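Local atomic coordinates of pectate lyase 1 (Juniperus ashei, PDB entry 1PXZ), a protein that cleaves pectate weakly by calcium-dependent elimination and is the major allergen of mountain cedar pollen. Residues His119-Leu131 and His165-Asp177. Sequence-based numbering, arbitrary orientation.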
loop_
_atom_site.group_PDB
_atom_site.type_symbol
_atom_site.label_atom_id
_atom_site.label_comp_id
_atom_site.label_asym_id
_atom_site.label_seq_id
_atom_site.Cartn_x
_atom_site.Cartn_y
_atom_site.Cartn_z
ATOM N N HIS A 119 8.218 -4.642 -2.673
ATOM C CA HIS A 119 8.996 -3.478 -3.028
ATOM C C HIS A 119 9.451 -3.487 -4.489
ATOM O O HIS A 119 9.938 -4.510 -4.970
ATOM C CB HIS A 119 10.209 -3.460 -2.111
ATOM C CG HIS A 119 11.295 -2.492 -2.418
ATOM N ND1 HIS A 119 11.277 -1.188 -1.957
ATOM C CD2 HIS A 119 12.456 -2.636 -3.103
ATOM C CE1 HIS A 119 12.384 -0.566 -2.374
ATOM N NE2 HIS A 119 13.110 -1.424 -3.076
ATOM N N SER A 120 9.299 -2.345 -5.116
ATOM C CA SER A 120 9.780 -2.025 -6.458
ATOM C C SER A 120 9.237 -2.948 -7.542
ATOM O O SER A 120 9.949 -3.374 -8.467
ATOM C CB SER A 120 11.313 -1.993 -6.433
ATOM O OG SER A 120 11.818 -1.324 -7.574
ATOM N N LEU A 121 7.939 -3.196 -7.440
ATOM C CA LEU A 121 7.189 -3.938 -8.441
ATOM C C LEU A 121 6.288 -3.024 -9.266
ATOM O O LEU A 121 5.728 -2.029 -8.794
ATOM C CB LEU A 121 6.285 -4.995 -7.800
ATOM C CG LEU A 121 6.952 -5.953 -6.816
ATOM C CD1 LEU A 121 5.922 -6.819 -6.106
ATOM C CD2 LEU A 121 8.002 -6.774 -7.575
ATOM N N HIS A 122 6.124 -3.411 -10.535
ATOM C CA HIS A 122 5.047 -2.795 -11.313
ATOM C C HIS A 122 3.815 -3.691 -11.235
ATOM O O HIS A 122 3.952 -4.890 -11.552
ATOM C CB HIS A 122 5.420 -2.661 -12.774
ATOM C CG HIS A 122 6.668 -1.914 -13.094
ATOM N ND1 HIS A 122 6.606 -0.595 -13.521
ATOM C CD2 HIS A 122 7.977 -2.267 -13.089
ATOM C CE1 HIS A 122 7.838 -0.168 -13.753
ATOM N NE2 HIS A 122 8.687 -1.152 -13.501
ATOM N N ILE A 123 2.648 -3.223 -10.854
ATOM C CA ILE A 123 1.464 -4.095 -10.902
ATOM C C ILE A 123 0.375 -3.339 -11.642
ATOM O O ILE A 123 0.043 -2.231 -11.231
ATOM C CB ILE A 123 0.971 -4.545 -9.523
ATOM C CG1 ILE A 123 2.099 -5.067 -8.639
ATOM C CG2 ILE A 123 -0.144 -5.569 -9.663
ATOM C CD1 ILE A 123 1.721 -5.434 -7.221
ATOM N N HIS A 124 -0.138 -3.918 -12.722
ATOM C CA HIS A 124 -1.211 -3.256 -13.456
ATOM C C HIS A 124 -2.004 -4.276 -14.264
ATOM O O HIS A 124 -1.473 -5.362 -14.507
ATOM C CB HIS A 124 -0.626 -2.187 -14.377
ATOM C CG HIS A 124 0.439 -2.745 -15.262
ATOM N ND1 HIS A 124 0.111 -3.527 -16.353
ATOM C CD2 HIS A 124 1.786 -2.654 -15.242
ATOM C CE1 HIS A 124 1.217 -3.892 -16.972
ATOM N NE2 HIS A 124 2.240 -3.379 -16.316
ATOM N N GLY A 125 -3.218 -3.908 -14.627
ATOM C CA GLY A 125 -4.109 -4.784 -15.361
ATOM C C GLY A 125 -4.590 -5.970 -14.540
ATOM O O GLY A 125 -4.943 -6.993 -15.131
ATOM N N CYS A 126 -4.632 -5.885 -13.206
ATOM C CA CYS A 126 -5.123 -7.025 -12.449
ATOM C C CYS A 126 -6.600 -7.256 -12.730
ATOM O O CYS A 126 -7.383 -6.325 -12.911
ATOM C CB CYS A 126 -4.923 -6.834 -10.935
ATOM S SG CYS A 126 -3.187 -6.498 -10.528
ATOM N N ASN A 127 -7.005 -8.511 -12.762
ATOM C CA ASN A 127 -8.370 -8.819 -13.172
ATOM C C ASN A 127 -9.069 -9.780 -12.235
ATOM O O ASN A 127 -8.382 -10.471 -11.494
ATOM C CB ASN A 127 -8.327 -9.473 -14.562
ATOM C CG ASN A 127 -9.694 -9.462 -15.212
ATOM O OD1 ASN A 127 -10.224 -10.510 -15.576
ATOM N ND2 ASN A 127 -10.238 -8.261 -15.350
ATOM N N THR A 128 -10.389 -9.805 -12.299
ATOM C CA THR A 128 -11.198 -10.729 -11.515
ATOM C C THR A 128 -10.714 -12.164 -11.691
ATOM O O THR A 128 -10.412 -12.635 -12.786
ATOM C CB THR A 128 -12.683 -10.653 -11.911
ATOM O OG1 THR A 128 -13.159 -9.341 -11.570
ATOM C CG2 THR A 128 -13.501 -11.663 -11.112
ATOM N N SER A 129 -10.618 -12.892 -10.571
ATOM C CA SER A 129 -10.143 -14.269 -10.775
ATOM C C SER A 129 -11.330 -15.212 -10.878
ATOM O O SER A 129 -12.475 -14.860 -10.587
ATOM C CB SER A 129 -9.226 -14.675 -9.624
ATOM O OG SER A 129 -10.003 -14.773 -8.422
ATOM N N VAL A 130 -11.032 -16.441 -11.278
ATOM C CA VAL A 130 -12.022 -17.506 -11.333
ATOM C C VAL A 130 -11.925 -18.432 -10.130
ATOM O O VAL A 130 -10.819 -18.742 -9.681
ATOM C CB VAL A 130 -11.809 -18.332 -12.615
ATOM C CG1 VAL A 130 -12.734 -19.531 -12.627
ATOM C CG2 VAL A 130 -12.021 -17.411 -13.807
ATOM N N LEU A 131 -13.071 -18.834 -9.611
ATOM C CA LEU A 131 -13.116 -19.801 -8.509
ATOM C C LEU A 131 -12.261 -20.999 -8.887
ATOM O O LEU A 131 -12.216 -21.421 -10.054
ATOM C CB LEU A 131 -14.565 -20.164 -8.267
ATOM C CG LEU A 131 -14.908 -21.381 -7.421
ATOM C CD1 LEU A 131 -14.735 -21.080 -5.940
ATOM C CD2 LEU A 131 -16.333 -21.826 -7.725
ATOM N N HIS A 165 7.639 1.693 -2.756
ATOM C CA HIS A 165 8.219 1.928 -4.071
ATOM C C HIS A 165 7.625 1.033 -5.152
ATOM O O HIS A 165 8.369 0.619 -6.054
ATOM C CB HIS A 165 9.742 1.722 -3.996
ATOM C CG HIS A 165 10.507 2.963 -3.597
ATOM N ND1 HIS A 165 10.579 4.082 -4.386
ATOM C CD2 HIS A 165 11.226 3.262 -2.492
ATOM C CE1 HIS A 165 11.315 5.019 -3.796
ATOM N NE2 HIS A 165 11.728 4.545 -2.624
ATOM N N ASN A 166 6.332 0.746 -5.123
ATOM C CA ASN A 166 5.714 0.075 -6.272
ATOM C C ASN A 166 5.064 1.066 -7.209
ATOM O O ASN A 166 4.679 2.149 -6.783
ATOM C CB ASN A 166 4.652 -0.911 -5.785
ATOM C CG ASN A 166 5.340 -1.875 -4.820
ATOM O OD1 ASN A 166 6.149 -2.683 -5.278
ATOM N ND2 ASN A 166 5.050 -1.761 -3.543
ATOM N N SER A 167 4.899 0.660 -8.464
ATOM C CA SER A 167 4.142 1.418 -9.462
ATOM C C SER A 167 2.829 0.710 -9.751
ATOM O O SER A 167 2.824 -0.390 -10.307
ATOM C CB SER A 167 5.003 1.553 -10.724
ATOM O OG SER A 167 6.037 2.490 -10.452
ATOM N N LEU A 168 1.703 1.291 -9.350
ATOM C CA LEU A 168 0.425 0.600 -9.303
ATOM C C LEU A 168 -0.616 1.339 -10.135
ATOM O O LEU A 168 -0.847 2.509 -9.822
ATOM C CB LEU A 168 -0.061 0.506 -7.846
ATOM C CG LEU A 168 0.990 -0.086 -6.888
ATOM C CD1 LEU A 168 0.535 0.068 -5.442
ATOM C CD2 LEU A 168 1.270 -1.552 -7.202
ATOM N N SER A 169 -1.207 0.697 -11.142
ATOM C CA SER A 169 -2.094 1.444 -12.031
ATOM C C SER A 169 -3.108 0.518 -12.691
ATOM O O SER A 169 -2.880 -0.689 -12.717
ATOM C CB SER A 169 -1.282 2.161 -13.119
ATOM O OG SER A 169 -0.580 1.228 -13.947
ATOM N N ASP A 170 -4.197 1.071 -13.193
ATOM C CA ASP A 170 -5.086 0.419 -14.128
ATOM C C ASP A 170 -5.481 -0.993 -13.756
ATOM O O ASP A 170 -5.261 -1.915 -14.555
ATOM C CB ASP A 170 -4.350 0.389 -15.488
ATOM C CG ASP A 170 -5.251 -0.046 -16.633
ATOM O OD1 ASP A 170 -6.486 0.099 -16.512
ATOM O OD2 ASP A 170 -4.692 -0.549 -17.629
ATOM N N CYS A 171 -6.063 -1.182 -12.575
ATOM C CA CYS A 171 -6.611 -2.490 -12.234
ATOM C C CYS A 171 -8.125 -2.478 -12.305
ATOM O O CYS A 171 -8.727 -1.404 -12.398
ATOM C CB CYS A 171 -6.133 -2.908 -10.828
ATOM S SG CYS A 171 -4.357 -3.301 -10.974
ATOM N N SER A 172 -8.760 -3.656 -12.259
ATOM C CA SER A 172 -10.216 -3.616 -12.448
ATOM C C SER A 172 -10.916 -3.091 -11.206
ATOM O O SER A 172 -11.941 -2.415 -11.347
ATOM C CB SER A 172 -10.756 -4.993 -12.850
ATOM O OG SER A 172 -10.495 -5.940 -11.828
ATOM N N ASP A 173 -10.401 -3.362 -10.011
ATOM C CA ASP A 173 -11.117 -2.894 -8.813
ATOM C C ASP A 173 -10.243 -1.954 -8.010
ATOM O O ASP A 173 -10.198 -0.772 -8.362
ATOM C CB ASP A 173 -11.573 -4.092 -7.979
ATOM C CG ASP A 173 -12.591 -4.887 -8.795
ATOM O OD1 ASP A 173 -13.753 -4.430 -8.855
ATOM O OD2 ASP A 173 -12.235 -5.938 -9.365
ATOM N N GLY A 174 -9.545 -2.413 -6.972
ATOM C CA GLY A 174 -8.690 -1.487 -6.237
ATOM C C GLY A 174 -7.209 -1.683 -6.481
ATOM O O GLY A 174 -6.752 -2.652 -7.086
ATOM N N LEU A 175 -6.393 -0.737 -5.992
ATOM C CA LEU A 175 -4.956 -0.943 -6.047
ATOM C C LEU A 175 -4.493 -1.549 -4.731
ATOM O O LEU A 175 -3.720 -2.501 -4.736
ATOM C CB LEU A 175 -4.221 0.356 -6.376
ATOM C CG LEU A 175 -4.537 0.880 -7.790
ATOM C CD1 LEU A 175 -3.798 2.188 -8.036
ATOM C CD2 LEU A 175 -4.173 -0.165 -8.835
ATOM N N ILE A 176 -4.935 -1.034 -3.585
ATOM C CA ILE A 176 -4.554 -1.669 -2.320
ATOM C C ILE A 176 -5.805 -1.855 -1.478
ATOM O O ILE A 176 -6.541 -0.879 -1.269
ATOM C CB ILE A 176 -3.532 -0.815 -1.570
ATOM C CG1 ILE A 176 -2.189 -0.715 -2.300
ATOM C CG2 ILE A 176 -3.334 -1.317 -0.140
ATOM C CD1 ILE A 176 -1.215 0.215 -1.603
ATOM N N ASP A 177 -6.082 -3.063 -1.021
ATOM C CA ASP A 177 -7.268 -3.307 -0.185
ATOM C C ASP A 177 -6.791 -3.838 1.154
ATOM O O ASP A 177 -6.079 -4.846 1.200
ATOM C CB ASP A 177 -8.179 -4.262 -0.930
ATOM C CG ASP A 177 -9.664 -4.209 -0.707
ATOM O OD1 ASP A 177 -10.374 -3.441 -1.393
ATOM O OD2 ASP A 177 -10.176 -4.957 0.159
#
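The imidazoles of His-119 and His-165 extend in the same direction, neither over the face of the other, with planes at 83°; CE1 of His-119 comes 3.9 Å from CB of His-165. ND1 of His-119 is held by Asp-164, while both ring nitrogens of His-165 are bonded, to Asp-5 and Gly-343 in the terminal parts of the chain. The side chain of Asn-166 takes the place of a backbone acceptor: Leu-121 N donates to a lone pair of its OD1, in the carbonyl plane (2.9 Å). Chi1 of Asn-166 (-56°) sets CG beside its own backbone N, and ND2 reaches Leu-118 O, so both ends of the amide are held and its rotation is fixed. Leu-121 O accepts from Ser-167 N, and Ser-167 O in turn from Ile-123 N, making strands 122-124 and 167-169 a parallel pair on successive coils of the right-handed beta-helix of the pectate lyase family. Ile-123 and Leu-168 run alongside each other into the buried interior, with Leu-168 CD2 3.8 Å from Ile-123 CB. Past His-124, whose CB rests 3.4 Å from Ser-169 OG, Gly-125 N reaches Asp-170 O from above the carbonyl plane. Cys-126 N donates to Cys-171 SG over 3.4 Å; Cys-126 SG, disulfide-bonded to Cys-107, merely packs against Cys-171 SG, 3.4 Å away. Cys-126 O receives Ser-172 N, next to Asp-173, which probably binds the calcium cofactor, as in related pectate lyases, and whose OD2 is bonded by Ser-172 OG (3.0 Å) and Gly-150 N.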